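PDB 1ON3: methylmalonyl-CoA carboxyltransferase 12S subunit from Propionibacterium freudenreichii, which catalyses transfer of the carboxyl group of methylmalonyl-CoA to the biotin of the 1.3S subunit, giving propanoyl-CoA and carboxylated 1.3S-biotin. Local coordinates for residues N233-A238 with L306-G311; T314-A319 with D348-F353; V331-S336 with Q366-P371; L342-S347 with G382-H387. All blocks are in the same frame, centred on the assembly; numbering follows the deposited sequence.

Contact 1. Residues N233-A238 with L306-G311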
loop_
_atom_site.group_PDB
_atom_site.type_symbol
_atom_site.label_atom_id
_atom_site.label_comp_id
_atom_site.label_asym_id
_atom_site.label_seq_id
_atom_site.Cartn_x
_atom_site.Cartn_y
_atom_site.Cartn_z
ATOM N N ASN E 233 21.475 -30.311 -13.177
ATOM C CA ASN E 233 20.221 -29.765 -13.727
ATOM C C ASN E 233 18.907 -30.289 -13.150
ATOM O O ASN E 233 17.873 -29.642 -13.328
ATOM C CB ASN E 233 20.113 -30.037 -15.229
ATOM C CG ASN E 233 21.135 -29.289 -16.067
ATOM O OD1 ASN E 233 21.641 -29.830 -17.061
ATOM N ND2 ASN E 233 21.421 -28.053 -15.706
ATOM N N ILE E 234 18.915 -31.456 -12.510
ATOM C CA ILE E 234 17.650 -32.018 -12.040
ATOM C C ILE E 234 17.592 -32.360 -10.572
ATOM O O ILE E 234 18.616 -32.451 -9.896
ATOM C CB ILE E 234 17.247 -33.266 -12.856
ATOM C CG1 ILE E 234 18.253 -34.403 -12.610
ATOM C CG2 ILE E 234 17.191 -32.902 -14.349
ATOM C CD1 ILE E 234 17.841 -35.736 -13.223
ATOM N N HIS E 235 16.381 -32.601 -10.088
ATOM C CA HIS E 235 16.196 -32.835 -8.665
ATOM C C HIS E 235 15.862 -34.226 -8.199
ATOM O O HIS E 235 16.134 -34.562 -7.044
ATOM C CB HIS E 235 15.152 -31.844 -8.148
ATOM C CG HIS E 235 15.450 -30.429 -8.527
ATOM N ND1 HIS E 235 15.234 -29.941 -9.799
ATOM C CD2 HIS E 235 16.024 -29.418 -7.829
ATOM C CE1 HIS E 235 15.662 -28.693 -9.868
ATOM N NE2 HIS E 235 16.149 -28.353 -8.685
ATOM N N PHE E 236 15.270 -35.026 -9.083
ATOM C CA PHE E 236 14.909 -36.391 -8.755
ATOM C C PHE E 236 15.067 -37.299 -9.955
ATOM O O PHE E 236 14.728 -36.909 -11.081
ATOM C CB PHE E 236 13.438 -36.486 -8.287
ATOM C CG PHE E 236 13.112 -35.599 -7.116
ATOM C CD1 PHE E 236 12.658 -34.308 -7.314
ATOM C CD2 PHE E 236 13.315 -36.046 -5.814
ATOM C CE1 PHE E 236 12.412 -33.455 -6.227
ATOM C CE2 PHE E 236 13.076 -35.209 -4.728
ATOM C CZ PHE E 236 12.625 -33.913 -4.936
ATOM N N VAL E 237 15.593 -38.497 -9.716
ATOM C CA VAL E 237 15.704 -39.486 -10.776
ATOM C C VAL E 237 14.634 -40.502 -10.452
ATOM O O VAL E 237 14.529 -40.942 -9.312
ATOM C CB VAL E 237 17.074 -40.198 -10.811
ATOM C CG1 VAL E 237 17.029 -41.365 -11.790
ATOM C CG2 VAL E 237 18.142 -39.232 -11.255
ATOM N N ALA E 238 13.827 -40.851 -11.454
ATOM C CA ALA E 238 12.752 -41.814 -11.291
ATOM C C ALA E 238 12.970 -42.989 -12.248
ATOM O O ALA E 238 13.366 -42.796 -13.395
ATOM C CB ALA E 238 11.419 -41.147 -11.588
ATOM N N LEU E 306 12.353 -36.473 2.090
ATOM C CA LEU E 306 12.453 -36.618 0.644
ATOM C C LEU E 306 13.693 -35.831 0.253
ATOM O O LEU E 306 13.684 -34.604 0.297
ATOM C CB LEU E 306 11.216 -36.025 -0.040
ATOM C CG LEU E 306 11.323 -35.965 -1.569
ATOM C CD1 LEU E 306 11.363 -37.379 -2.133
ATOM C CD2 LEU E 306 10.151 -35.183 -2.139
ATOM N N GLU E 307 14.766 -36.531 -0.105
ATOM C CA GLU E 307 16.002 -35.848 -0.456
ATOM C C GLU E 307 15.937 -35.233 -1.856
ATOM O O GLU E 307 15.498 -35.885 -2.799
ATOM C CB GLU E 307 17.183 -36.826 -0.361
ATOM C CG GLU E 307 18.496 -36.139 -0.043
ATOM C CD GLU E 307 19.673 -37.093 0.114
ATOM O OE1 GLU E 307 19.466 -38.288 0.445
ATOM O OE2 GLU E 307 20.820 -36.633 -0.082
ATOM N N VAL E 308 16.363 -33.973 -1.962
ATOM C CA VAL E 308 16.396 -33.243 -3.222
ATOM C C VAL E 308 17.842 -33.297 -3.747
ATOM O O VAL E 308 18.790 -33.113 -2.976
ATOM C CB VAL E 308 15.955 -31.774 -3.007
ATOM C CG1 VAL E 308 16.040 -30.981 -4.329
ATOM C CG2 VAL E 308 14.517 -31.754 -2.466
ATOM N N LYS E 309 17.999 -33.553 -5.048
ATOM C CA LYS E 309 19.326 -33.668 -5.674
ATOM C C LYS E 309 20.199 -34.651 -4.880
ATOM O O LYS E 309 21.378 -34.394 -4.622
ATOM C CB LYS E 309 20.007 -32.293 -5.770
ATOM C CG LYS E 309 19.519 -31.514 -6.994
ATOM C CD LYS E 309 20.115 -30.124 -7.170
ATOM C CE LYS E 309 19.612 -29.547 -8.512
ATOM N NZ LYS E 309 20.043 -28.153 -8.794
ATOM N N ALA E 310 19.603 -35.785 -4.514
ATOM C CA ALA E 310 20.302 -36.807 -3.727
ATOM C C ALA E 310 21.585 -37.336 -4.349
ATOM O O ALA E 310 22.487 -37.760 -3.626
ATOM C CB ALA E 310 19.373 -37.972 -3.442
ATOM N N GLY E 311 21.656 -37.335 -5.675
ATOM C CA GLY E 311 22.842 -37.832 -6.350
ATOM C C GLY E 311 23.817 -36.783 -6.841
ATOM O O GLY E 311 24.782 -37.116 -7.527
HETATM O O HOH W 1 16.810 -36.675 -5.417
#

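Contact 2. Residues T314-A319 with D348-F353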
loop_
_atom_site.group_PDB
_atom_site.type_symbol
_atom_site.label_atom_id
_atom_site.label_comp_id
_atom_site.label_asym_id
_atom_site.label_seq_id
_atom_site.Cartn_x
_atom_site.Cartn_y
_atom_site.Cartn_z
ATOM N N THR E 314 27.000 -34.671 -3.226
ATOM C CA THR E 314 26.630 -35.431 -2.043
ATOM C C THR E 314 27.381 -35.039 -0.777
ATOM O O THR E 314 27.182 -35.656 0.266
ATOM C CB THR E 314 26.786 -36.944 -2.298
ATOM O OG1 THR E 314 28.146 -37.229 -2.660
ATOM C CG2 THR E 314 25.855 -37.388 -3.431
ATOM N N ASN E 315 28.253 -34.036 -0.883
ATOM C CA ASN E 315 28.985 -33.525 0.275
ATOM C C ASN E 315 28.039 -32.615 1.067
ATOM O O ASN E 315 28.370 -32.142 2.151
ATOM C CB ASN E 315 30.243 -32.743 -0.160
ATOM C CG ASN E 315 29.997 -31.806 -1.339
ATOM O OD1 ASN E 315 29.362 -32.182 -2.329
ATOM N ND2 ASN E 315 30.526 -30.589 -1.251
ATOM N N LEU E 316 26.860 -32.371 0.498
ATOM C CA LEU E 316 25.837 -31.553 1.149
ATOM C C LEU E 316 24.461 -32.148 0.894
ATOM O O LEU E 316 24.112 -32.474 -0.236
ATOM C CB LEU E 316 25.855 -30.111 0.645
ATOM C CG LEU E 316 24.798 -29.298 1.417
ATOM C CD1 LEU E 316 25.439 -28.095 2.042
ATOM C CD2 LEU E 316 23.631 -28.922 0.515
ATOM N N VAL E 317 23.676 -32.282 1.952
ATOM C CA VAL E 317 22.337 -32.847 1.843
ATOM C C VAL E 317 21.262 -31.761 1.920
ATOM O O VAL E 317 21.360 -30.859 2.740
ATOM C CB VAL E 317 22.076 -33.856 2.999
ATOM C CG1 VAL E 317 20.617 -34.259 3.031
ATOM C CG2 VAL E 317 22.960 -35.091 2.834
ATOM N N THR E 318 20.255 -31.847 1.048
ATOM C CA THR E 318 19.119 -30.912 1.062
ATOM C C THR E 318 17.917 -31.846 1.004
ATOM O O THR E 318 17.820 -32.688 0.100
ATOM C CB THR E 318 19.084 -29.964 -0.169
ATOM O OG1 THR E 318 19.255 -30.722 -1.381
ATOM C CG2 THR E 318 20.166 -28.888 -0.047
ATOM N N ALA E 319 17.010 -31.720 1.969
ATOM C CA ALA E 319 15.852 -32.600 1.999
ATOM C C ALA E 319 14.622 -31.974 2.639
ATOM O O ALA E 319 14.724 -31.163 3.552
ATOM C CB ALA E 319 16.208 -33.891 2.752
ATOM N N ASP E 348 25.658 -24.239 -5.042
ATOM C CA ASP E 348 24.505 -24.074 -5.929
ATOM C C ASP E 348 23.325 -24.888 -5.391
ATOM O O ASP E 348 22.189 -24.403 -5.329
ATOM C CB ASP E 348 24.801 -24.584 -7.348
ATOM C CG ASP E 348 25.605 -23.607 -8.194
ATOM O OD1 ASP E 348 25.547 -22.388 -7.966
ATOM O OD2 ASP E 348 26.271 -24.077 -9.135
ATOM N N LYS E 349 23.604 -26.141 -5.037
ATOM C CA LYS E 349 22.589 -27.062 -4.506
ATOM C C LYS E 349 21.903 -26.466 -3.284
ATOM O O LYS E 349 20.674 -26.477 -3.168
ATOM C CB LYS E 349 23.243 -28.396 -4.124
ATOM C CG LYS E 349 22.290 -29.432 -3.532
ATOM C CD LYS E 349 23.031 -30.732 -3.228
ATOM C CE LYS E 349 22.129 -31.810 -2.645
ATOM N NZ LYS E 349 22.840 -33.135 -2.504
ATOM N N ALA E 350 22.702 -25.929 -2.374
ATOM C CA ALA E 350 22.162 -25.334 -1.157
ATOM C C ALA E 350 21.375 -24.055 -1.425
ATOM O O ALA E 350 20.235 -23.904 -0.973
ATOM C CB ALA E 350 23.303 -25.052 -0.164
ATOM N N ALA E 351 21.983 -23.139 -2.167
ATOM C CA ALA E 351 21.359 -21.847 -2.466
ATOM C C ALA E 351 20.002 -21.960 -3.156
ATOM O O ALA E 351 19.059 -21.260 -2.785
ATOM C CB ALA E 351 22.314 -20.986 -3.315
ATOM N N GLU E 352 19.906 -22.836 -4.157
ATOM C CA GLU E 352 18.649 -23.011 -4.886
ATOM C C GLU E 352 17.567 -23.500 -3.920
ATOM O O GLU E 352 16.448 -22.986 -3.922
ATOM C CB GLU E 352 18.803 -24.030 -6.026
ATOM C CG GLU E 352 17.510 -24.187 -6.890
ATOM C CD GLU E 352 17.578 -25.359 -7.872
ATOM O OE1 GLU E 352 17.973 -26.473 -7.463
ATOM O OE2 GLU E 352 17.228 -25.169 -9.052
ATOM N N PHE E 353 17.910 -24.485 -3.093
ATOM C CA PHE E 353 16.961 -25.049 -2.131
ATOM C C PHE E 353 16.514 -23.974 -1.146
ATOM O O PHE E 353 15.323 -23.839 -0.860
ATOM C CB PHE E 353 17.610 -26.218 -1.378
ATOM C CG PHE E 353 16.658 -26.997 -0.502
ATOM C CD1 PHE E 353 15.647 -27.775 -1.066
ATOM C CD2 PHE E 353 16.803 -26.994 0.889
ATOM C CE1 PHE E 353 14.792 -28.549 -0.257
ATOM C CE2 PHE E 353 15.950 -27.765 1.708
ATOM C CZ PHE E 353 14.949 -28.542 1.130
HETATM O O HOH W 2 20.609 -33.959 -1.098
HETATM O O HOH W 3 18.958 -28.859 -3.697
#

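Contact 3. Residues V331-S336 with Q366-P371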
loop_
_atom_site.group_PDB
_atom_site.type_symbol
_atom_site.label_atom_id
_atom_site.label_comp_id
_atom_site.label_asym_id
_atom_site.label_seq_id
_atom_site.Cartn_x
_atom_site.Cartn_y
_atom_site.Cartn_z
ATOM N N VAL E 331 19.150 -28.503 5.467
ATOM C CA VAL E 331 20.408 -28.301 4.736
ATOM C C VAL E 331 21.471 -28.779 5.723
ATOM O O VAL E 331 21.624 -28.214 6.804
ATOM C CB VAL E 331 20.614 -26.807 4.405
ATOM C CG1 VAL E 331 21.888 -26.612 3.576
ATOM C CG2 VAL E 331 19.397 -26.280 3.626
ATOM N N ALA E 332 22.206 -29.816 5.341
ATOM C CA ALA E 332 23.182 -30.410 6.234
ATOM C C ALA E 332 24.474 -30.846 5.543
ATOM O O ALA E 332 24.443 -31.410 4.448
ATOM C CB ALA E 332 22.526 -31.614 6.926
ATOM N N ASN E 333 25.613 -30.591 6.180
ATOM C CA ASN E 333 26.876 -31.018 5.584
ATOM C C ASN E 333 27.019 -32.528 5.759
ATOM O O ASN E 333 26.520 -33.097 6.736
ATOM C CB ASN E 333 28.046 -30.293 6.243
ATOM C CG ASN E 333 27.813 -28.799 6.343
ATOM O OD1 ASN E 333 27.553 -28.265 7.427
ATOM N ND2 ASN E 333 27.901 -28.115 5.210
ATOM N N GLN E 334 27.711 -33.173 4.823
ATOM C CA GLN E 334 27.901 -34.629 4.852
ATOM C C GLN E 334 29.387 -34.976 5.092
ATOM O O GLN E 334 30.150 -35.134 4.145
ATOM C CB GLN E 334 27.425 -35.216 3.513
ATOM C CG GLN E 334 27.480 -36.743 3.407
ATOM C CD GLN E 334 26.595 -37.426 4.426
ATOM O OE1 GLN E 334 26.908 -37.456 5.616
ATOM N NE2 GLN E 334 25.469 -37.972 3.964
ATOM N N PRO E 335 29.797 -35.126 6.367
ATOM C CA PRO E 335 31.188 -35.442 6.713
ATOM C C PRO E 335 31.778 -36.667 6.025
ATOM O O PRO E 335 32.993 -36.755 5.844
ATOM C CB PRO E 335 31.136 -35.584 8.240
ATOM C CG PRO E 335 30.042 -34.638 8.622
ATOM C CD PRO E 335 28.989 -35.004 7.594
ATOM N N SER E 336 30.919 -37.603 5.643
ATOM C CA SER E 336 31.370 -38.816 4.982
ATOM C C SER E 336 31.747 -38.639 3.510
ATOM O O SER E 336 32.184 -39.595 2.872
ATOM C CB SER E 336 30.299 -39.897 5.120
ATOM O OG SER E 336 29.020 -39.374 4.799
ATOM N N GLN E 366 19.244 -26.080 9.533
ATOM C CA GLN E 366 20.626 -26.425 9.188
ATOM C C GLN E 366 21.274 -27.329 10.235
ATOM O O GLN E 366 21.096 -27.120 11.440
ATOM C CB GLN E 366 21.497 -25.157 9.074
ATOM C CG GLN E 366 21.197 -24.240 7.877
ATOM C CD GLN E 366 19.789 -23.667 7.916
ATOM O OE1 GLN E 366 18.996 -23.894 7.002
ATOM N NE2 GLN E 366 19.475 -22.918 8.978
ATOM N N LEU E 367 22.015 -28.332 9.762
ATOM C CA LEU E 367 22.774 -29.235 10.635
ATOM C C LEU E 367 24.214 -29.016 10.160
ATOM O O LEU E 367 24.571 -29.368 9.034
ATOM C CB LEU E 367 22.344 -30.687 10.439
ATOM C CG LEU E 367 20.873 -30.966 10.753
ATOM C CD1 LEU E 367 20.606 -32.464 10.544
ATOM C CD2 LEU E 367 20.531 -30.532 12.181
ATOM N N VAL E 368 25.029 -28.423 11.027
ATOM C CA VAL E 368 26.391 -28.054 10.670
ATOM C C VAL E 368 27.575 -28.880 11.175
ATOM O O VAL E 368 27.707 -29.155 12.367
ATOM C CB VAL E 368 26.648 -26.572 11.068
ATOM C CG1 VAL E 368 28.025 -26.118 10.577
ATOM C CG2 VAL E 368 25.560 -25.671 10.490
ATOM N N ASP E 369 28.437 -29.248 10.232
ATOM C CA ASP E 369 29.676 -29.971 10.495
ATOM C C ASP E 369 30.491 -29.737 9.226
ATOM O O ASP E 369 30.593 -30.607 8.368
ATOM C CB ASP E 369 29.432 -31.466 10.701
ATOM C CG ASP E 369 30.650 -32.167 11.279
ATOM O OD1 ASP E 369 31.723 -31.521 11.325
ATOM O OD2 ASP E 369 30.546 -33.349 11.678
ATOM N N VAL E 370 31.058 -28.541 9.109
ATOM C CA VAL E 370 31.808 -28.151 7.917
ATOM C C VAL E 370 33.176 -27.567 8.288
ATOM O O VAL E 370 33.275 -26.615 9.064
ATOM C CB VAL E 370 30.955 -27.132 7.078
ATOM C CG1 VAL E 370 30.685 -25.857 7.893
ATOM C CG2 VAL E 370 31.648 -26.812 5.748
ATOM N N PRO E 371 34.249 -28.124 7.723
ATOM C CA PRO E 371 35.617 -27.665 8.009
ATOM C C PRO E 371 36.126 -26.512 7.153
ATOM O O PRO E 371 37.207 -25.973 7.406
ATOM C CB PRO E 371 36.428 -28.929 7.799
ATOM C CG PRO E 371 35.782 -29.486 6.570
ATOM C CD PRO E 371 34.275 -29.296 6.823
#

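Contact 4. Residues L342-S347 with G382-H387. With CD (cadmium ion), chain K.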
loop_
_atom_site.group_PDB
_atom_site.type_symbol
_atom_site.label_atom_id
_atom_site.label_comp_id
_atom_site.label_asym_id
_atom_site.label_seq_id
_atom_site.Cartn_x
_atom_site.Cartn_y
_atom_site.Cartn_z
ATOM N N LEU E 342 32.382 -27.674 1.693
ATOM C CA LEU E 342 31.427 -27.071 0.761
ATOM C C LEU E 342 32.275 -26.808 -0.482
ATOM O O LEU E 342 33.485 -26.585 -0.362
ATOM C CB LEU E 342 30.872 -25.743 1.307
ATOM C CG LEU E 342 29.778 -25.883 2.374
ATOM C CD1 LEU E 342 29.456 -24.511 2.981
ATOM C CD2 LEU E 342 28.540 -26.492 1.744
ATOM N N ASP E 343 31.669 -26.882 -1.666
ATOM C CA ASP E 343 32.389 -26.619 -2.907
ATOM C C ASP E 343 31.448 -25.875 -3.860
ATOM O O ASP E 343 30.338 -25.510 -3.475
ATOM C CB ASP E 343 32.917 -27.930 -3.537
ATOM C CG ASP E 343 31.814 -28.860 -4.055
ATOM O OD1 ASP E 343 30.650 -28.767 -3.612
ATOM O OD2 ASP E 343 32.131 -29.720 -4.909
ATOM N N ILE E 344 31.900 -25.619 -5.078
ATOM C CA ILE E 344 31.065 -24.913 -6.050
ATOM C C ILE E 344 29.697 -25.573 -6.248
ATOM O O ILE E 344 28.658 -24.912 -6.154
ATOM C CB ILE E 344 31.782 -24.836 -7.429
ATOM C CG1 ILE E 344 33.000 -23.922 -7.321
ATOM C CG2 ILE E 344 30.822 -24.331 -8.502
ATOM C CD1 ILE E 344 33.951 -23.973 -8.548
ATOM N N ASN E 345 29.692 -26.871 -6.530
ATOM C CA ASN E 345 28.434 -27.570 -6.771
ATOM C C ASN E 345 27.494 -27.610 -5.568
ATOM O O ASN E 345 26.287 -27.428 -5.731
ATOM C CB ASN E 345 28.695 -28.985 -7.293
ATOM C CG ASN E 345 29.324 -28.982 -8.686
ATOM O OD1 ASN E 345 29.491 -27.925 -9.300
ATOM N ND2 ASN E 345 29.669 -30.159 -9.186
ATOM N N ALA E 346 28.032 -27.843 -4.371
ATOM C CA ALA E 346 27.192 -27.880 -3.174
ATOM C C ALA E 346 26.626 -26.485 -2.878
ATOM O O ALA E 346 25.509 -26.357 -2.386
ATOM C CB ALA E 346 27.988 -28.398 -1.983
ATOM N N SER E 347 27.389 -25.440 -3.178
ATOM C CA SER E 347 26.905 -24.067 -2.949
ATOM C C SER E 347 25.642 -23.800 -3.780
ATOM O O SER E 347 24.679 -23.190 -3.286
ATOM C CB SER E 347 27.992 -23.048 -3.324
ATOM O OG SER E 347 29.113 -23.167 -2.456
ATOM N N GLY E 382 37.065 -22.172 -10.926
ATOM C CA GLY E 382 35.671 -22.403 -11.252
ATOM C C GLY E 382 34.758 -21.350 -10.647
ATOM O O GLY E 382 33.541 -21.395 -10.849
ATOM N N GLY E 383 35.342 -20.409 -9.908
ATOM C CA GLY E 383 34.568 -19.343 -9.289
ATOM C C GLY E 383 33.908 -19.676 -7.958
ATOM O O GLY E 383 32.745 -19.338 -7.740
ATOM N N ILE E 384 34.624 -20.339 -7.056
ATOM C CA ILE E 384 34.038 -20.642 -5.756
ATOM C C ILE E 384 33.640 -19.344 -5.042
ATOM O O ILE E 384 32.719 -19.328 -4.224
ATOM C CB ILE E 384 35.018 -21.454 -4.862
ATOM C CG1 ILE E 384 34.372 -21.729 -3.499
ATOM C CG2 ILE E 384 36.345 -20.697 -4.703
ATOM C CD1 ILE E 384 33.050 -22.485 -3.582
ATOM N N ILE E 385 34.327 -18.248 -5.351
ATOM C CA ILE E 385 33.999 -16.983 -4.716
ATOM C C ILE E 385 32.554 -16.577 -5.059
ATOM O O ILE E 385 31.753 -16.305 -4.170
ATOM C CB ILE E 385 34.995 -15.876 -5.142
ATOM C CG1 ILE E 385 36.341 -16.117 -4.436
ATOM C CG2 ILE E 385 34.459 -14.492 -4.774
ATOM C CD1 ILE E 385 37.440 -15.176 -4.877
ATOM N N ARG E 386 32.208 -16.564 -6.335
ATOM C CA ARG E 386 30.844 -16.173 -6.699
ATOM C C ARG E 386 29.795 -17.272 -6.440
ATOM O O ARG E 386 28.632 -16.961 -6.196
ATOM C CB ARG E 386 30.799 -15.694 -8.156
ATOM C CG ARG E 386 31.213 -16.725 -9.192
ATOM C CD ARG E 386 31.560 -16.030 -10.511
ATOM N NE ARG E 386 32.138 -16.959 -11.483
ATOM C CZ ARG E 386 31.445 -17.798 -12.243
ATOM N NH1 ARG E 386 30.117 -17.841 -12.166
ATOM N NH2 ARG E 386 32.087 -18.612 -13.076
ATOM N N HIS E 387 30.188 -18.544 -6.477
ATOM C CA HIS E 387 29.217 -19.607 -6.209
ATOM C C HIS E 387 28.934 -19.708 -4.702
ATOM O O HIS E 387 27.783 -19.775 -4.281
ATOM C CB HIS E 387 29.696 -20.968 -6.742
ATOM C CG HIS E 387 29.618 -21.102 -8.236
ATOM N ND1 HIS E 387 30.554 -20.551 -9.084
ATOM C CD2 HIS E 387 28.716 -21.729 -9.029
ATOM C CE1 HIS E 387 30.233 -20.835 -10.336
ATOM N NE2 HIS E 387 29.121 -21.548 -10.330
HETATM CD CD CD K . 28.149 -22.016 -12.392
HETATM O O HOH W 4 27.607 -19.727 -12.526
HETATM O O HOH W 5 28.785 -24.324 -12.543
HETATM O O HOH W 6 30.186 -21.767 -13.639
HETATM O O HOH W 7 26.352 -22.444 -11.101
#

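Contact 1. Residues N233-A238 with L306-G311
His235 and Lys309 run alongside each other, their side chains pointing the same way, and the lysine CE sits over one face of the imidazole, 3.9 Å from its centroid, in a CH-pi contact. Val308 meets the same ring in its plane, CG1 lying 3.8 Å from His235 CD2. Lys309 N donates to His235 O over 2.9 Å, arriving in the carbonyl plane on a lone pair. With CG beside its own backbone N (chi1 -82°) and the rest of the chain extended, Lys309 passes Ile234 O and delivers NZ to a salt bridge with Glu352, whose OE1 also bonds His235 NE2. The segments belong to strands that are outermost, within this chain, in two mixed sheets of a duplicated, crotonase-like architecture; strands 236-238 and 306-308 cross at 114° instead of pairing. Phe236 completes the tight part: it meets Leu306 at about a right angle, CE2 lying 3.7 Å from Leu306 CG, while CZ touches Val308 CG2 at 3.8 Å. Toward the exposed Ala310 the packing gives way to water. One molecule donates to His235 O and Glu307 O and accepts from Ala310 N, and the side chain of Glu307 leads away to a salt bridge with Arg293.

Contact 2. Residues T314-A319 with D348-F353
Lys349 reaches from the helix to the strand and donates NZ to Leu316 O over 2.7 Å, nearly along the C=O axis. Its CG is anti to the backbone N (chi1 179°) and every later bond is extended, which carries the ammonium past Thr318, whose OG1 lies 3.3 Å from Lys349 CE. Beside it, Leu316 CD2 rests on Ala350 CB at 3.9 Å. One turn further along the helix, Phe353 presents a ring face to Thr318, whose CB stands 3.8 Å above the ring plane, displaced toward the rim.

Two waters form the next layer. One accepts from both Lys349 NZ and Thr318 N; the other donates to Lys349 O and is hydrogen-bonded to Thr318 OG1, 3.0 Å away. Lys309 O and Tyr312 O also lie within hydrogen-bonding reach of NZ, so its three protons are probably shared among these acceptors, which would favour its positive charge. A methionine in place of Lys349 would probably leave the three carbonyls without their common donor and the loop between strands 305-308 and 316-323 freer to shift.

Strand 316-319 and helix 348-353 run at 22° to each other. Helix 344-359, the crossover helix of the beta-alpha-beta unit between strands 326-333 and 364-370, here packs on a face of the C-terminal sheet: Phe353 reaches Val308 and Val331, while Ala350 meets Met391 of helix 384-397.

Contact 3. Residues V331-S336 with Q366-P371
Asn333 makes a double link to the neighbouring strand, through its backbone and through its side chain. Its N donates to Leu367 O over 3.3 Å, and its OD1 accepts from Asp369 N over 3.1 Å. This second bond is nearly straight at the hydrogen (170°), with the donor tilted from the plane of the amide. Because CG stands beside the backbone N (chi1 -48°), OD1 takes the place that the main-chain carbonyl would hold in the next step of the ladder, and the pairing is completed at the last residue of strand 326-333 by a side chain. The amide crosses Val370, Asn333 CG lying 3.6 Å from Val370 CB. A valine at Asn333 would probably leave Asp369 N without this acceptor and the last rung of the ladder less firmly joined.

Val331 begins the parallel pairing: its O accepts from Leu367 N over 3.0 Å. The two strands are the ends of a beta-alpha-beta unit whose helix is 344-359, and lie side by side inside the sheet. On one face Val331 runs beside Gln366, whose amide continues to Thr404 and Tyr395. On the other, Ala332 CB touches Leu367 CB at 3.6 Å, and Leu367 packs on Val295 and Ile296 of helix 293-299.

The Asp369 carboxylate meets the Pro335 ring, Pro335 CG lying 3.4 Å from Asp369 OD2. That oxygen is engaged by Arg408 in a salt bridge and by Tyr290 OH, while Asp369 OD1 is bonded to Lys409 N.

Contact 4. Residues L342-S347 with G382-H387
Ile344 carries most of the apolar contact. Its CG2 rests over one face of the His387 ring, 3.5 Å from the centroid and 17° off the ring normal, a close CH-pi approach. The other branch leads to CD1, which lies 3.5 Å from Gly382 C; a CB on Gly382 would run into this methyl. Ile384 CD1 lies 4.0 Å from Ile344 CG1. Separately, Ser347 CB makes van der Waals contact with the main-chain O of His387.

Between the two segments there are no hydrogen bonds; those within each set the helix starts. Asp343 is the N-cap of helix 344-359 and accepts from Ala346 N through OD1, the donor above the carboxylate plane, and OD1 is also bonded by Asn315 ND2; Asp343 O takes both Ser347 N and Ser347 OG. Gly383 ends helix 377-381 with a Schellman motif and stands at the N-cap position of helix 384-397. Its positive phi would jam a CB against the preceding carbonyl. Gly383 O accepts from His387 N and from His387 ND1 at 2.8 Å, the latter bond lying in the imidazole plane.

That ND1 bond helps to fix the rotation of the ring, with NE2 facing the metal. His387 NE2 binds cadmium at 2.3 Å, alongside four waters and His387 NE2 of a neighbouring subunit. Arg386 NH1 holds one of these waters and forms a salt bridge with Cys523 OXT, NE bonds Ser231 O of a neighbouring subunit, and His387 CE1 lies over one guanidinium face, toward the rim.

Contact 1 comes first along the chain, joining the N-terminal sheet to the edge of the C-terminal one; contacts 2, 3 and 4 then interleave within the C-terminal sheet and its helices. Contacts 1 and 2, about 10 Å apart between centres, meet through Val308 N and Thr318 O, and contacts 2 and 3, about 11 Å apart, through Val317 N and Ala332 O. Helix 344-359 serves contacts 2 and 4, where Asn315 ND2 bonds Asp343 OD1. Contacts 3 and 4, centres about 16 Å apart, pack through Leu342 against Val370 and Asn333. The series thus runs from the junction of the two halves to a subunit interface where, in this crystal, two His387 residues share a cadmium ion.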